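Aminoglycoside N(3)-acetyltransferase, AAC(3)-IVa (Escherichia coli, PDB 6MN3) probably confers resistance to aminoglycosides such as gentamicin and apramycin by transferring an acetyl group from acetyl-CoA to N3 of their 2-deoxystreptamine ring. Local coordinates at residues Y5-A10 with R37-G42; L44-A49 with G85-T90. All blocks are in the same frame, centred on the assembly; numbering follows the deposited sequence.

Contact 1: residues Y5-A10 with R37-G42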
loop_
_atom_site.group_PDB
_atom_site.type_symbol
_atom_site.label_atom_id
_atom_site.label_comp_id
_atom_site.label_asym_id
_atom_site.label_seq_id
_atom_site.Cartn_x
_atom_site.Cartn_y
_atom_site.Cartn_z
ATOM N N TYR A 5 -15.669 -19.762 -10.637
ATOM C CA TYR A 5 -14.567 -20.195 -11.485
ATOM C C TYR A 5 -13.228 -20.009 -10.778
ATOM O O TYR A 5 -12.945 -18.939 -10.232
ATOM C CB TYR A 5 -14.584 -19.415 -12.799
ATOM C CG TYR A 5 -13.471 -19.786 -13.751
ATOM C CD1 TYR A 5 -13.472 -21.010 -14.405
ATOM C CD2 TYR A 5 -12.422 -18.911 -13.998
ATOM C CE1 TYR A 5 -12.458 -21.356 -15.276
ATOM C CE2 TYR A 5 -11.405 -19.246 -14.870
ATOM C CZ TYR A 5 -11.428 -20.470 -15.506
ATOM O OH TYR A 5 -10.417 -20.809 -16.374
ATOM N N GLU A 6 -12.401 -21.053 -10.797
ATOM C CA GLU A 6 -11.045 -20.988 -10.261
ATOM C C GLU A 6 -10.117 -20.485 -11.363
ATOM O O GLU A 6 -9.883 -21.180 -12.357
ATOM C CB GLU A 6 -10.606 -22.353 -9.737
ATOM C CG GLU A 6 -11.520 -22.911 -8.650
ATOM C CD GLU A 6 -10.892 -24.060 -7.879
ATOM O OE1 GLU A 6 -9.681 -24.308 -8.057
ATOM O OE2 GLU A 6 -11.612 -24.715 -7.094
ATOM N N TRP A 7 -9.590 -19.278 -11.189
ATOM C CA TRP A 7 -8.806 -18.629 -12.231
ATOM C C TRP A 7 -7.420 -19.252 -12.350
ATOM O O TRP A 7 -6.743 -19.498 -11.349
ATOM C CB TRP A 7 -8.681 -17.135 -11.945
ATOM C CG TRP A 7 -9.967 -16.400 -12.091
ATOM C CD1 TRP A 7 -10.908 -16.194 -11.126
ATOM C CD2 TRP A 7 -10.466 -15.770 -13.278
ATOM N NE1 TRP A 7 -11.958 -15.474 -11.637
ATOM C CE2 TRP A 7 -11.712 -15.202 -12.955
ATOM C CE3 TRP A 7 -9.979 -15.632 -14.578
ATOM C CZ2 TRP A 7 -12.477 -14.507 -13.885
ATOM C CZ3 TRP A 7 -10.740 -14.941 -15.500
ATOM C CH2 TRP A 7 -11.972 -14.388 -15.151
ATOM N N ARG A 8 -7.000 -19.499 -13.587
ATOM C CA ARG A 8 -5.675 -20.036 -13.844
ATOM C C ARG A 8 -4.629 -18.925 -13.786
ATOM O O ARG A 8 -4.930 -17.742 -13.964
ATOM C CB ARG A 8 -5.630 -20.728 -15.205
ATOM C CG ARG A 8 -6.700 -21.784 -15.400
ATOM C CD ARG A 8 -6.301 -23.095 -14.755
ATOM N NE ARG A 8 -7.368 -24.088 -14.836
ATOM C CZ ARG A 8 -7.494 -24.972 -15.821
ATOM N NH1 ARG A 8 -6.615 -24.992 -16.814
ATOM N NH2 ARG A 8 -8.497 -25.839 -15.811
ATOM N N LYS A 9 -3.381 -19.330 -13.538
ATOM C CA LYS A 9 -2.294 -18.363 -13.415
ATOM C C LYS A 9 -2.125 -17.548 -14.694
ATOM O O LYS A 9 -2.000 -16.319 -14.646
ATOM C CB LYS A 9 -0.993 -19.081 -13.061
ATOM C CG LYS A 9 -0.741 -19.205 -11.568
ATOM C CD LYS A 9 -0.422 -20.636 -11.175
ATOM C CE LYS A 9 0.772 -21.176 -11.952
ATOM N NZ LYS A 9 1.092 -22.582 -11.576
ATOM N N ALA A 10 -2.121 -18.219 -15.850
ATOM C CA ALA A 10 -1.961 -17.506 -17.114
ATOM C C ALA A 10 -3.121 -16.553 -17.377
ATOM O O ALA A 10 -2.928 -15.504 -18.001
ATOM C CB ALA A 10 -1.812 -18.501 -18.263
ATOM N N ARG A 37 -9.901 -14.587 -4.667
ATOM C CA ARG A 37 -10.223 -16.004 -4.532
ATOM C C ARG A 37 -11.572 -16.312 -5.178
ATOM O O ARG A 37 -12.468 -15.457 -5.177
ATOM C CB ARG A 37 -10.205 -16.379 -3.042
ATOM C CG ARG A 37 -11.093 -17.531 -2.618
ATOM C CD ARG A 37 -10.782 -17.976 -1.201
ATOM N NE ARG A 37 -11.470 -17.154 -0.210
ATOM C CZ ARG A 37 -11.547 -17.448 1.084
ATOM N NH1 ARG A 37 -10.974 -18.549 1.554
ATOM N NH2 ARG A 37 -12.197 -16.640 1.911
ATOM N N PRO A 38 -11.761 -17.515 -5.751
ATOM C CA PRO A 38 -10.778 -18.604 -5.833
ATOM C C PRO A 38 -9.891 -18.595 -7.076
ATOM O O PRO A 38 -10.321 -18.214 -8.162
ATOM C CB PRO A 38 -11.659 -19.855 -5.816
ATOM C CG PRO A 38 -12.917 -19.422 -6.469
ATOM C CD PRO A 38 -13.117 -17.977 -6.099
ATOM N N LEU A 39 -8.643 -19.018 -6.887
ATOM C CA LEU A 39 -7.689 -19.211 -7.966
ATOM C C LEU A 39 -7.083 -20.599 -7.854
ATOM O O LEU A 39 -7.010 -21.176 -6.766
ATOM C CB LEU A 39 -6.555 -18.180 -7.931
ATOM C CG LEU A 39 -6.898 -16.758 -7.509
ATOM C CD1 LEU A 39 -5.631 -16.006 -7.151
ATOM C CD2 LEU A 39 -7.646 -16.059 -8.624
ATOM N N GLU A 40 -6.638 -21.128 -8.987
ATOM C CA GLU A 40 -5.803 -22.317 -8.955
ATOM C C GLU A 40 -4.411 -21.937 -8.465
ATOM O O GLU A 40 -3.807 -20.983 -8.967
ATOM C CB GLU A 40 -5.731 -22.962 -10.337
ATOM C CG GLU A 40 -5.186 -24.377 -10.318
ATOM C CD GLU A 40 -5.786 -25.246 -11.402
ATOM O OE1 GLU A 40 -5.342 -25.140 -12.564
ATOM O OE2 GLU A 40 -6.703 -26.037 -11.092
ATOM N N ASP A 41 -3.924 -22.668 -7.464
ATOM C CA ASP A 41 -2.629 -22.530 -6.793
ATOM C C ASP A 41 -2.625 -21.410 -5.753
ATOM O O ASP A 41 -1.563 -21.128 -5.179
ATOM C CB ASP A 41 -1.463 -22.317 -7.771
ATOM C CG ASP A 41 -1.141 -23.567 -8.571
ATOM O OD1 ASP A 41 -1.115 -24.666 -7.977
ATOM O OD2 ASP A 41 -0.921 -23.453 -9.794
ATOM N N GLY A 42 -3.762 -20.767 -5.487
ATOM C CA GLY A 42 -3.914 -19.919 -4.327
ATOM C C GLY A 42 -3.077 -18.654 -4.332
ATOM O O GLY A 42 -2.744 -18.098 -5.383
HETATM O O HOH W 1 -2.977 -22.381 -12.334
#
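W7 and L39 form a single parallel-type beta bridge that lays the N-terminal arm along the loop between helices 33-36 and 42-54. W7 N donates to the O of P38, which follows a cis peptide, over 3.3 Å, and E40 N returns a bond to W7 O over 2.9 Å, with an N-H...O angle of 158°. W7 CG is anti to its own carbonyl carbon (chi1 -69°), on the side of the backbone N, and this swings the indole edge to P38 O, which lies near the ring plane. W7 CB also packs on L39 CD2 at 3.6 Å. The Y5 ring turns an edge to the indole, CD2 standing over its centre, while H215 meets W7 edge-to-face. P38 CB lies 4.2 Å from E6 CG, the two side chains nearly perpendicular, and P38 O also takes a CA-H...O contact from E6 CA. E40, the residue most covered here, lies alongside R8 with its carboxylate nearly parallel to the guanidinium. Its OE1 is 3.2 Å from R8 NE but well out of the guanidinium plane, a salt bridge of charge alone, and E40 is poorly ordered. E6 OE1 stands 4.6 Å from E40 OE2, a like-charge approach that probably offsets part of this attraction. D41, third residue of the L39-G42 type II turn, offers OD2 to K9 NZ at 2.8 Å, met from above the carboxylate plane.

Contact 2: residues L44-A49 with G85-T90; sequences LGLIEA and GVVSDT
L44, which meets T90 across the contact, gives its carbonyl O to E48 N at 2.7 Å, one rung of helix 42-54, whose 44-49 part crosses residues 86-90 at -73° with the axes 10.0 Å apart. The join between the two helices is apolar. V87 has the most surface covered, its two methyl groups divided between neighbouring residues of the facing helix: CG2 touches L46 CD2 at 3.8 Å and CG1 lies 3.9 Å from I47 CG1. With V87 CG1 anti to the backbone N (chi1 176°), both branches reach the other helix at once. L46 lies across V87, while I47 and V87 run antiparallel alongside one another. The I47 chain continues to CD1, which comes within 4.1 Å of T90 CB and stands beside V87 O. L44 CD2 approaches T90 CG2, but the T90 side chain is modelled too close to V86 O, so the details of that end are doubtful. Behind the interface D89 OD1 accepts from both V80 N and W92 NE1, and OD2 forms a salt bridge to R93, tying the second helix to its flanking loops. I47 and V87 both rest on M62 of strand 59-63. Helix 42-54 thus lies in the beta-alpha-beta crossover between the adjacent parallel strands 26-31 and 59-63, covering the central mixed sheet together with helix 86-91.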
loop_
_atom_site.group_PDB
_atom_site.type_symbol
_atom_site.label_atom_id
_atom_site.label_comp_id
_atom_site.label_asym_id
_atom_site.label_seq_id
_atom_site.Cartn_x
_atom_site.Cartn_y
_atom_site.Cartn_z
ATOM N N LEU A 44 0.113 -17.986 -3.658
ATOM C CA LEU A 44 1.355 -18.089 -4.422
ATOM C C LEU A 44 1.099 -17.969 -5.914
ATOM O O LEU A 44 1.903 -17.374 -6.643
ATOM C CB LEU A 44 2.066 -19.406 -4.121
ATOM C CG LEU A 44 2.162 -19.866 -2.678
ATOM C CD1 LEU A 44 2.449 -21.375 -2.613
ATOM C CD2 LEU A 44 3.246 -19.055 -1.986
ATOM N N GLY A 45 -0.006 -18.544 -6.388
ATOM C CA GLY A 45 -0.351 -18.399 -7.790
ATOM C C GLY A 45 -0.606 -16.954 -8.173
ATOM O O GLY A 45 -0.230 -16.513 -9.263
ATOM N N LEU A 46 -1.242 -16.194 -7.280
ATOM C CA LEU A 46 -1.433 -14.771 -7.536
ATOM C C LEU A 46 -0.101 -14.034 -7.549
ATOM O O LEU A 46 0.116 -13.148 -8.383
ATOM C CB LEU A 46 -2.371 -14.171 -6.488
ATOM C CG LEU A 46 -2.578 -12.658 -6.573
ATOM C CD1 LEU A 46 -3.159 -12.280 -7.928
ATOM C CD2 LEU A 46 -3.475 -12.181 -5.447
ATOM N N ILE A 47 0.803 -14.388 -6.632
ATOM C CA ILE A 47 2.124 -13.767 -6.616
ATOM C C ILE A 47 2.894 -14.120 -7.883
ATOM O O ILE A 47 3.514 -13.254 -8.511
ATOM C CB ILE A 47 2.890 -14.181 -5.348
ATOM C CG1 ILE A 47 2.241 -13.560 -4.110
ATOM C CG2 ILE A 47 4.349 -13.774 -5.446
ATOM C CD1 ILE A 47 2.618 -14.252 -2.816
ATOM N N GLU A 48 2.861 -15.393 -8.286
ATOM C CA GLU A 48 3.553 -15.801 -9.506
ATOM C C GLU A 48 2.984 -15.088 -10.725
ATOM O O GLU A 48 3.725 -14.743 -11.654
ATOM C CB GLU A 48 3.464 -17.317 -9.686
ATOM C CG GLU A 48 4.524 -18.102 -8.932
ATOM C CD GLU A 48 4.328 -19.603 -9.047
ATOM O OE1 GLU A 48 3.457 -20.033 -9.836
ATOM O OE2 GLU A 48 5.040 -20.354 -8.345
ATOM N N ALA A 49 1.667 -14.858 -10.740
ATOM C CA ALA A 49 1.063 -14.113 -11.838
ATOM C C ALA A 49 1.534 -12.665 -11.844
ATOM O O ALA A 49 1.850 -12.112 -12.904
ATOM C CB ALA A 49 -0.461 -14.182 -11.744
ATOM N N GLY A 85 -3.647 -8.937 4.635
ATOM C CA GLY A 85 -4.051 -10.061 3.819
ATOM C C GLY A 85 -3.028 -11.186 3.811
ATOM O O GLY A 85 -1.895 -11.057 4.286
ATOM N N VAL A 86 -3.457 -12.314 3.243
ATOM C CA VAL A 86 -2.603 -13.494 3.159
ATOM C C VAL A 86 -1.514 -13.313 2.109
ATOM O O VAL A 86 -0.409 -13.849 2.252
ATOM C CB VAL A 86 -3.459 -14.740 2.866
ATOM C CG1 VAL A 86 -2.640 -16.009 3.052
ATOM C CG2 VAL A 86 -4.692 -14.751 3.756
ATOM N N VAL A 87 -1.801 -12.566 1.040
ATOM C CA VAL A 87 -0.814 -12.369 -0.018
ATOM C C VAL A 87 0.400 -11.618 0.516
ATOM O O VAL A 87 1.548 -11.985 0.237
ATOM C CB VAL A 87 -1.454 -11.640 -1.214
ATOM C CG1 VAL A 87 -0.415 -11.353 -2.283
ATOM C CG2 VAL A 87 -2.605 -12.463 -1.778
ATOM N N SER A 88 0.168 -10.561 1.298
ATOM C CA SER A 88 1.282 -9.808 1.866
ATOM C C SER A 88 2.100 -10.665 2.822
ATOM O O SER A 88 3.336 -10.608 2.816
ATOM C CB SER A 88 0.762 -8.562 2.580
ATOM O OG SER A 88 0.432 -7.548 1.649
ATOM N N ASP A 89 1.431 -11.460 3.659
ATOM C CA ASP A 89 2.154 -12.315 4.591
ATOM C C ASP A 89 2.824 -13.484 3.889
ATOM O O ASP A 89 3.720 -14.109 4.465
ATOM C CB ASP A 89 1.218 -12.832 5.681
ATOM C CG ASP A 89 1.968 -13.372 6.880
ATOM O OD1 ASP A 89 2.839 -12.649 7.407
ATOM O OD2 ASP A 89 1.691 -14.519 7.291
ATOM N N THR A 90 2.413 -13.791 2.666
ATOM C CA THR A 90 3.038 -14.868 1.913
ATOM C C THR A 90 4.208 -14.379 1.077
ATOM O O THR A 90 5.176 -15.122 0.885
ATOM C CB THR A 90 2.011 -15.539 0.999
ATOM O OG1 THR A 90 0.763 -15.660 1.694
ATOM C CG2 THR A 90 2.494 -16.928 0.566
#

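Contact 1 lies at the surface, its residues exposed or partly so except for buried L39, and is held by backbone bonds and charged pairs; contact 2 is largely buried and joined by aliphatic branches. Their centres lie about 12 Å apart on the same side of the chain's centre, and they follow one another in sequence, the loop of contact 1 running straight into the helix that supplies 44-49. They also touch: L39 CD1 packs on L46 CB at 3.8 Å, and K9 lies along the same helix, its NZ making a long, weak ion pair with E48. Helix 42-54 therefore faces the N-terminal arm on one part of its surface and helix 86-91 on another.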